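Local coordinates for hydroxyethylphosphonate dioxygenase (Streptomyces albus, PDB 6B9R), which probably uses iron and dioxygen to cleave the carbon-carbon bond of 2-hydroxyethylphosphonate, giving hydroxymethylphosphonate, at residues A[29-32]-A[33-36]; A[40-43]-A[44-47]; A[56-59]-A[60-64]; A[69-72]-A[73-76]; A[223-226]-A[227-231]. One frame throughout, in Å; residues are numbered along the deposited sequence.

Five local contacts follow one another along the chain, each closed before the next opens, so that none nest or cross. Contact 1 turns the chain from helix 10-27 into helix 32-39. Contact 2 rounds the next corner, into helix 46-51, and touches contact 1 through E36, whose carboxylate meets the turn. Contact 3 starts helix 58-67, against which L41 of contact 2 packs, and contact 4 folds up the loop that leads from that helix towards strand 86-89, with A64 and L75 in touch. Contact 5, whose centre lies about 23 Å from that of contact 4, bends helix 215-223 into helix 225-231. All but contact 2 also touch the second subunit.

Contact 1. Residues A[29-32]-A[33-36]. With 2HE ((2-hydroxyethyl)phosphonic acid), chain Q.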
# COMPACT_ATOMS: atom_id res chain seq x y z
N LYS A 29 13.36 1.34 19.47
CA LYS A 29 13.97 0.85 20.70
C LYS A 29 14.32 2.02 21.63
O LYS A 29 15.39 2.06 22.25
CB LYS A 29 15.20 -0.02 20.39
CG LYS A 29 14.89 -1.19 19.45
CD LYS A 29 13.71 -2.03 19.99
CE LYS A 29 13.58 -3.40 19.31
NZ LYS A 29 13.18 -3.29 17.88
N ARG A 30 13.39 2.96 21.75
CA ARG A 30 13.46 4.04 22.73
C ARG A 30 12.41 3.78 23.82
O ARG A 30 11.21 3.89 23.56
CB ARG A 30 13.22 5.40 22.07
CG ARG A 30 14.11 5.66 20.83
CD ARG A 30 15.59 5.53 21.22
NE ARG A 30 16.51 6.37 20.43
CZ ARG A 30 17.14 5.97 19.33
NH1 ARG A 30 17.98 6.80 18.72
NH2 ARG A 30 16.94 4.75 18.83
N ASN A 31 12.86 3.43 25.02
CA ASN A 31 11.89 3.28 26.10
C ASN A 31 11.55 4.67 26.62
O ASN A 31 11.99 5.68 26.08
CB ASN A 31 12.41 2.31 27.16
CG ASN A 31 13.65 2.81 27.87
OD1 ASN A 31 14.04 3.98 27.74
ND2 ASN A 31 14.28 1.93 28.64
N ASP A 32 10.76 4.72 27.70
CA ASP A 32 10.25 6.00 28.18
C ASP A 32 11.39 6.99 28.45
O ASP A 32 11.35 8.14 28.00
CB ASP A 32 9.42 5.78 29.45
CG ASP A 32 8.13 5.02 29.17
OD1 ASP A 32 8.16 4.02 28.43
OD2 ASP A 32 7.08 5.43 29.71
N ARG A 33 12.44 6.54 29.15
CA ARG A 33 13.54 7.44 29.48
C ARG A 33 14.31 7.86 28.22
O ARG A 33 14.66 9.04 28.06
CB ARG A 33 14.49 6.78 30.48
CG ARG A 33 13.81 6.24 31.74
CD ARG A 33 13.31 7.36 32.68
NE ARG A 33 11.98 7.81 32.29
CZ ARG A 33 10.85 7.21 32.65
NH1 ARG A 33 9.68 7.68 32.23
NH2 ARG A 33 10.89 6.15 33.45
N ALA A 34 14.58 6.92 27.32
CA ALA A 34 15.28 7.29 26.09
C ALA A 34 14.45 8.23 25.23
O ALA A 34 14.99 9.17 24.62
CB ALA A 34 15.67 6.03 25.31
N ALA A 35 13.13 8.01 25.16
CA ALA A 35 12.31 8.89 24.32
C ALA A 35 12.25 10.31 24.89
O ALA A 35 12.28 11.29 24.13
CB ALA A 35 10.89 8.31 24.17
N GLU A 36 12.18 10.44 26.21
CA GLU A 36 12.20 11.76 26.84
C GLU A 36 13.50 12.49 26.52
O GLU A 36 13.50 13.69 26.24
CB GLU A 36 12.01 11.64 28.35
CG GLU A 36 10.62 11.14 28.77
CD GLU A 36 10.61 10.46 30.13
OE1 GLU A 36 11.69 10.35 30.75
OE2 GLU A 36 9.53 10.01 30.56
O3 2HE Q . 13.31 -7.21 22.94
P 2HE Q . 14.06 -6.81 21.58
O1 2HE Q . 13.17 -7.03 20.38
O2 2HE Q . 14.47 -5.26 21.72
CA 2HE Q . 15.52 -7.82 21.31
CB 2HE Q . 15.99 -7.45 19.92
O4 2HE Q . 14.92 -7.66 18.99
O HOH W 1 6.68 7.52 31.76
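The carbonyl N31 O takes the amide A35 N at 2.8 Å and so opens the first turn of helix 32-39. Alongside, N31 folds its own carboxamide over that turn: with CG set between the backbone N and the carbonyl carbon (chi1 64°), OD1 reaches A34 N at 3.0 Å and caps an amide that has no carbonyl of an earlier turn to bind. Behind the cap, the methyl A34 CB rests 4.1 Å from R30 CB, while the R30 guanidinium goes on to D38 and to D113 of the second subunit. On the outer side R33 grips E36 side-on in a salt bridge, NE to OE1 at 3.0 Å and NH1 to OE2 at 2.9 Å; D32 CB lies over one face of that guanidinium. The carboxylate of E36 is doubly employed, since it also accepts from G44 N and F46 N, whereas D32 pairs with R22. Upstream, K29 CE comes within 3.2 Å of phosphonate oxygen O2 of 2HE, a ligand bound by W449 of this chain and by R103, Y111 and N146 of the second subunit. A classical asparagine N-cap is thus placed beside a substrate pocket to which both subunits contribute.

Contact 2. Residues A[40-43]-A[44-47]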
# COMPACT_ATOMS: atom_id res chain seq x y z
N GLY A 40 13.43 15.83 24.23
CA GLY A 40 13.45 16.96 25.14
C GLY A 40 12.22 17.08 26.01
O GLY A 40 11.78 18.19 26.31
N LEU A 41 11.64 15.95 26.41
CA LEU A 41 10.50 15.98 27.31
C LEU A 41 10.98 15.93 28.76
O LEU A 41 12.08 15.46 29.05
CB LEU A 41 9.58 14.80 27.02
CG LEU A 41 8.97 14.82 25.61
CD1 LEU A 41 8.21 13.54 25.36
CD2 LEU A 41 8.06 16.03 25.45
N PRO A 42 10.17 16.42 29.69
CA PRO A 42 10.54 16.32 31.12
C PRO A 42 10.76 14.87 31.50
O PRO A 42 10.04 13.98 31.03
CB PRO A 42 9.32 16.92 31.84
CG PRO A 42 8.70 17.84 30.83
CD PRO A 42 8.91 17.16 29.49
N PRO A 43 11.79 14.58 32.30
CA PRO A 43 11.98 13.20 32.75
C PRO A 43 10.73 12.68 33.45
O PRO A 43 10.06 13.41 34.19
CB PRO A 43 13.17 13.30 33.70
CG PRO A 43 13.97 14.44 33.13
CD PRO A 43 12.91 15.44 32.70
N GLY A 44 10.40 11.42 33.18
CA GLY A 44 9.22 10.80 33.74
C GLY A 44 7.90 11.08 33.03
O GLY A 44 6.88 10.51 33.42
N SER A 45 7.89 11.91 31.98
CA SER A 45 6.63 12.39 31.42
C SER A 45 6.12 11.58 30.23
O SER A 45 4.97 11.78 29.82
CB SER A 45 6.76 13.85 30.98
OG SER A 45 7.68 13.99 29.91
N PHE A 46 6.91 10.67 29.66
CA PHE A 46 6.51 10.06 28.38
C PHE A 46 5.18 9.32 28.52
O PHE A 46 4.35 9.36 27.61
CB PHE A 46 7.61 9.13 27.86
CG PHE A 46 7.42 8.74 26.41
CD1 PHE A 46 7.52 9.69 25.39
CD2 PHE A 46 7.16 7.42 26.05
CE1 PHE A 46 7.35 9.33 24.05
CE2 PHE A 46 6.98 7.06 24.71
CZ PHE A 46 7.09 8.01 23.72
N GLY A 47 4.97 8.67 29.66
CA GLY A 47 3.71 7.99 29.90
C GLY A 47 2.50 8.91 29.88
O GLY A 47 1.40 8.48 29.56
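L41 meets the second segment at two points: its CB lies 3.6 Å from S45 OG, and its methyl CD1 touches F46 CD1 at 3.9 Å, coming in at the edge of the ring, near its plane. Next in sequence, P42 supplies the oxygen that holds the corner together. S45 OG donates to P42 O at 2.6 Å in the carbonyl plane, on a lone pair, while S45 N binds the same oxygen at 3.1 Å from above that plane. The hydroxyl gets there because chi1 of 66° swings OG back over its own backbone, where it also lies against P42 CD at 3.4 Å. With an alanine here the amide bond could remain, but P42 O would probably lose its shorter grip and the corner become more mobile. P43 and G44 then fill the two central places of a type II turn running from P42 to S45. Any CB on G44 would collide with P43 O, so glycine suits its positive phi. Beyond the turn, the ring of F46 packs on helix 10-27 through L21, R22 and A25 and on helix 32-39 through A35 and L39, whereas L41 leans on L60 and R63 of helix 58-67.

Contact 3. Residues A[56-59]-A[60-64]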
# COMPACT_ATOMS: atom_id res chain seq x y z
N ILE A 56 -0.62 15.70 22.46
CA ILE A 56 0.52 15.65 21.56
C ILE A 56 0.36 16.79 20.58
O ILE A 56 -0.59 16.83 19.80
CB ILE A 56 0.60 14.29 20.85
CG1 ILE A 56 0.93 13.22 21.88
CG2 ILE A 56 1.66 14.33 19.74
CD1 ILE A 56 0.76 11.83 21.32
N THR A 57 1.29 17.75 20.63
CA THR A 57 1.15 18.95 19.83
C THR A 57 1.90 18.81 18.51
O THR A 57 2.72 17.91 18.31
CB THR A 57 1.66 20.17 20.59
OG1 THR A 57 3.06 20.02 20.88
CG2 THR A 57 0.90 20.32 21.90
N TRP A 58 1.59 19.72 17.59
CA TRP A 58 2.37 19.80 16.35
C TRP A 58 3.82 20.14 16.65
O TRP A 58 4.72 19.69 15.94
CB TRP A 58 1.74 20.84 15.42
CG TRP A 58 2.52 21.06 14.15
CD1 TRP A 58 3.18 22.20 13.77
CD2 TRP A 58 2.73 20.11 13.11
NE1 TRP A 58 3.78 22.01 12.55
CE2 TRP A 58 3.52 20.74 12.12
CE3 TRP A 58 2.33 18.79 12.91
CZ2 TRP A 58 3.92 20.09 10.95
CZ3 TRP A 58 2.73 18.14 11.74
CH2 TRP A 58 3.51 18.80 10.78
N ASP A 59 4.07 20.91 17.71
CA ASP A 59 5.44 21.16 18.12
C ASP A 59 6.15 19.85 18.45
O ASP A 59 7.27 19.61 17.98
CB ASP A 59 5.47 22.11 19.32
CG ASP A 59 6.87 22.37 19.82
OD1 ASP A 59 7.65 23.03 19.10
OD2 ASP A 59 7.21 21.92 20.94
N LEU A 60 5.51 18.98 19.23
CA LEU A 60 6.17 17.74 19.62
C LEU A 60 6.35 16.82 18.42
O LEU A 60 7.40 16.18 18.27
CB LEU A 60 5.38 17.04 20.73
CG LEU A 60 5.88 15.65 21.16
CD1 LEU A 60 7.32 15.72 21.62
CD2 LEU A 60 5.01 15.06 22.26
N ILE A 61 5.35 16.76 17.54
CA ILE A 61 5.46 15.94 16.34
C ILE A 61 6.58 16.46 15.43
O ILE A 61 7.34 15.68 14.85
CB ILE A 61 4.11 15.90 15.62
CG1 ILE A 61 3.12 15.09 16.46
CG2 ILE A 61 4.25 15.31 14.21
CD1 ILE A 61 1.74 14.96 15.84
N SER A 62 6.72 17.78 15.33
CA SER A 62 7.81 18.36 14.55
C SER A 62 9.16 18.06 15.18
O SER A 62 10.13 17.76 14.48
CB SER A 62 7.62 19.87 14.40
OG SER A 62 6.40 20.15 13.74
N ARG A 63 9.25 18.15 16.52
CA ARG A 63 10.49 17.80 17.20
C ARG A 63 10.84 16.33 17.00
O ARG A 63 12.02 15.98 16.85
CB ARG A 63 10.38 18.14 18.69
CG ARG A 63 10.52 19.63 18.98
CD ARG A 63 9.73 20.04 20.20
NE ARG A 63 10.14 19.32 21.41
CZ ARG A 63 9.41 19.26 22.52
NH1 ARG A 63 9.84 18.59 23.57
NH2 ARG A 63 8.23 19.88 22.57
N ALA A 64 9.82 15.46 17.00
CA ALA A 64 10.08 14.03 16.81
C ALA A 64 10.63 13.74 15.42
O ALA A 64 11.53 12.90 15.27
CB ALA A 64 8.81 13.23 17.07
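I56 and I61 form the close-packed side of this helix start: I56 CG2 lies 3.7 Å from I61 CG1, the two side chains crossing at about a right angle. The other branch of I61, CG2, approaches W58 CZ3 at 4.1 Å. Over one face of the indole, towards its rim, stands S62 OG, 3.3 Å above the ring plane. That hydroxyl is held by W58 O, which accepts both S62 OG and S62 N, each at 2.8 Å and from opposite faces of the carbonyl plane. W58 itself stacks on W58 of the second subunit, so this flank faces the dimer interface.

The solvent side is more open and polar. There T57 OG1 caps the helix by accepting L60 N at 3.1 Å. Two residues on, D59 sends its carboxylate away from the backbone N (chi1 178°), and OD2 receives R63 NH2 at 2.8 Å, nearly in line with its C-O bond, in a salt bridge with the carboxylate and guanidinium planes 45° apart. L60 CD1 sits over the centre of one guanidinium face, and R63 NH1 binds L39 O. A leucine in place of R63 would probably leave the D59 carboxylate without its counter-charge and L39 O without this donor.

Chemically, the first turn is secured twice over. A hydroxyl caps a first-turn amide, and an acid near the helix N terminus probably suits the dipole there while pairing with a base one turn later.

Contact 4. Residues A[69-72]-A[73-76]; sequences PLNE and RDLL
N71 O accepts D74 N at 2.8 Å and E72 O accepts L75 N at 3.0 Å, two consecutive bonds between residues three apart, which curl the chain into a compact turn. The D74 side chain closes it from the other direction. Its CG lies beside its own backbone N (chi1 -55°), which turns the carboxylate back toward N71, and OD2 takes N71 N at 2.7 Å and the amide N71 ND2 at 3.1 Å, both from the same face of the carboxylate. With two N-H groups on one oxygen, the carboxylate is probably steadied in its rotation, and L70 CB leans on the same oxygen at 3.4 Å. The methyls L70 CD1 and L75 CD1 come together at 4.2 Å. A water bridges E72 OE1 and R73 N, at 2.9 Å from each.

Other polar ends leave the turn: N71 OD1 and E72 OE1 bind H79 of the second subunit, and R73 forms a salt bridge with D215. D74 and N71 thus make a reciprocal pair across a tight turn. What results is consecutive turns with i to i+3 bonds, braced by an aspartate side chain, in the loop after helix 58-67 and built into the dimer interface, where L76 packs on L76 of the second subunit.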
# COMPACT_ATOMS: atom_id res chain seq x y z
N PRO A 69 14.45 9.37 12.90
CA PRO A 69 14.32 9.19 11.45
C PRO A 69 12.90 8.81 11.03
O PRO A 69 12.68 7.80 10.36
CB PRO A 69 15.30 8.05 11.16
CG PRO A 69 15.27 7.23 12.39
CD PRO A 69 15.18 8.25 13.52
N LEU A 70 11.93 9.62 11.43
CA LEU A 70 10.57 9.42 10.96
C LEU A 70 9.99 10.76 10.53
O LEU A 70 10.61 11.82 10.67
CB LEU A 70 9.69 8.74 12.03
CG LEU A 70 9.64 9.29 13.47
CD1 LEU A 70 9.07 10.70 13.59
CD2 LEU A 70 8.83 8.33 14.32
N ASN A 71 8.77 10.69 9.99
CA ASN A 71 8.07 11.84 9.45
C ASN A 71 6.90 12.23 10.34
O ASN A 71 6.33 11.40 11.05
CB ASN A 71 7.56 11.53 8.04
CG ASN A 71 8.66 11.06 7.16
OD1 ASN A 71 9.47 11.86 6.69
ND2 ASN A 71 8.74 9.75 6.95
N GLU A 72 6.56 13.52 10.30
CA GLU A 72 5.37 14.00 10.98
C GLU A 72 4.16 13.14 10.60
O GLU A 72 3.33 12.80 11.45
CB GLU A 72 5.12 15.47 10.63
CG GLU A 72 6.23 16.44 11.08
CD GLU A 72 7.32 16.65 10.03
OE1 GLU A 72 7.37 15.87 9.04
OE2 GLU A 72 8.12 17.59 10.19
N ARG A 73 4.09 12.75 9.32
CA ARG A 73 3.04 11.87 8.83
C ARG A 73 2.95 10.57 9.64
O ARG A 73 1.86 10.00 9.77
CB ARG A 73 3.29 11.53 7.36
CG ARG A 73 2.21 11.91 6.41
CD ARG A 73 2.56 11.49 4.96
NE ARG A 73 1.36 11.07 4.23
CZ ARG A 73 1.12 9.81 3.87
NH1 ARG A 73 0.02 9.50 3.20
NH2 ARG A 73 1.99 8.86 4.17
N ASP A 74 4.08 10.07 10.14
CA ASP A 74 4.09 8.79 10.83
C ASP A 74 3.47 8.87 12.22
O ASP A 74 3.20 7.82 12.81
CB ASP A 74 5.52 8.27 10.92
CG ASP A 74 6.19 8.19 9.56
OD1 ASP A 74 5.47 7.90 8.57
OD2 ASP A 74 7.41 8.41 9.47
N LEU A 75 3.23 10.07 12.75
CA LEU A 75 2.68 10.22 14.08
C LEU A 75 1.25 10.72 14.06
O LEU A 75 0.66 10.93 15.13
CB LEU A 75 3.55 11.18 14.92
CG LEU A 75 4.96 10.69 15.27
CD1 LEU A 75 5.74 11.80 15.97
CD2 LEU A 75 4.94 9.44 16.15
N LEU A 76 0.67 10.93 12.87
CA LEU A 76 -0.68 11.44 12.74
C LEU A 76 -1.64 10.31 12.39
O LEU A 76 -1.40 9.56 11.43
CB LEU A 76 -0.75 12.52 11.67
CG LEU A 76 -0.07 13.84 12.05
CD1 LEU A 76 -0.06 14.72 10.84
CD2 LEU A 76 -0.82 14.51 13.18
O HOH W 2 5.62 14.26 7.33

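Contact 5. Residues A[223-226]-A[227-231]; sequences FGRA and VTSSL
F223 lies against V227, CB to CG1 at 3.6 Å, the side chains meeting at a slant while the same methyl stays 4.1 Å from ring atom CD2. V227 presents this branch because CG1 is turned away from its backbone N (chi1 168°). On the main chain a water links F223 O, to which it donates, with V227 N, from which it accepts, 2.9 Å from each. G224 O is gripped by T228 twice: T228 N at 3.1 Å and T228 OG1 at 2.8 Å, arriving from opposite faces of the carbonyl plane. S229 treats R225 O in the same way, its amide N at 2.9 Å and its OG at 3.1 Å. S230 OG reaches V227 O, three residues back, at 2.7 Å. Towards the second subunit, F223 and V227 both pack on its P400, and its Y381 binds F223 O.

G224 makes the change of direction possible: its positive phi lets it leave helix 215-223 and serve as N-cap of helix 225-231, and a side chain at that phi would run into the carbonyl oxygen of F223. Two helices are thus joined at a glycine, the second bearing hydroxyls that bond back to main-chain carbonyls three or four residues earlier.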
# COMPACT_ATOMS: atom_id res chain seq x y z
N PHE A 223 12.25 10.19 -4.26
CA PHE A 223 13.25 9.56 -5.13
C PHE A 223 13.47 10.37 -6.40
O PHE A 223 14.58 10.37 -6.95
CB PHE A 223 12.84 8.15 -5.52
CG PHE A 223 12.50 7.25 -4.37
CD1 PHE A 223 13.05 7.44 -3.12
CD2 PHE A 223 11.62 6.20 -4.56
CE1 PHE A 223 12.73 6.60 -2.07
CE2 PHE A 223 11.30 5.36 -3.51
CZ PHE A 223 11.86 5.57 -2.27
N GLY A 224 12.44 11.05 -6.88
CA GLY A 224 12.56 11.85 -8.09
C GLY A 224 11.99 11.14 -9.31
O GLY A 224 11.61 9.97 -9.28
N ARG A 225 11.99 11.89 -10.41
CA ARG A 225 11.29 11.46 -11.62
C ARG A 225 11.99 10.30 -12.32
O ARG A 225 11.33 9.38 -12.82
CB ARG A 225 11.16 12.66 -12.56
CG ARG A 225 10.31 12.43 -13.76
CD ARG A 225 10.27 13.69 -14.60
NE ARG A 225 9.29 13.57 -15.67
CZ ARG A 225 8.58 14.59 -16.11
NH1 ARG A 225 7.71 14.40 -17.09
NH2 ARG A 225 8.73 15.79 -15.56
N ALA A 226 13.32 10.32 -12.38
CA ALA A 226 14.06 9.27 -13.06
C ALA A 226 13.90 7.93 -12.34
O ALA A 226 13.58 6.91 -12.97
CB ALA A 226 15.53 9.66 -13.17
N VAL A 227 14.13 7.90 -11.02
CA VAL A 227 13.95 6.65 -10.27
C VAL A 227 12.51 6.16 -10.39
O VAL A 227 12.26 4.97 -10.61
CB VAL A 227 14.36 6.85 -8.80
CG1 VAL A 227 13.91 5.66 -7.95
CG2 VAL A 227 15.87 7.01 -8.69
N THR A 228 11.54 7.07 -10.27
CA THR A 228 10.14 6.67 -10.33
C THR A 228 9.80 6.07 -11.69
O THR A 228 9.21 4.99 -11.77
CB THR A 228 9.24 7.88 -10.02
OG1 THR A 228 9.43 8.26 -8.66
CG2 THR A 228 7.79 7.52 -10.22
N SER A 229 10.19 6.75 -12.77
CA SER A 229 9.98 6.21 -14.10
C SER A 229 10.57 4.82 -14.23
O SER A 229 9.96 3.92 -14.81
CB SER A 229 10.58 7.14 -15.16
OG SER A 229 9.84 8.34 -15.27
N SER A 230 11.76 4.61 -13.64
CA SER A 230 12.45 3.33 -13.80
C SER A 230 11.76 2.20 -13.06
O SER A 230 11.98 1.03 -13.41
CB SER A 230 13.90 3.45 -13.32
OG SER A 230 13.98 3.40 -11.90
N LEU A 231 10.94 2.49 -12.05
CA LEU A 231 10.20 1.44 -11.36
C LEU A 231 8.94 1.00 -12.11
O LEU A 231 8.35 -0.02 -11.73
CB LEU A 231 9.82 1.91 -9.95
CG LEU A 231 11.03 2.30 -9.11
CD1 LEU A 231 10.60 2.77 -7.73
CD2 LEU A 231 11.98 1.13 -9.00
O HOH W 3 15.13 10.29 -9.78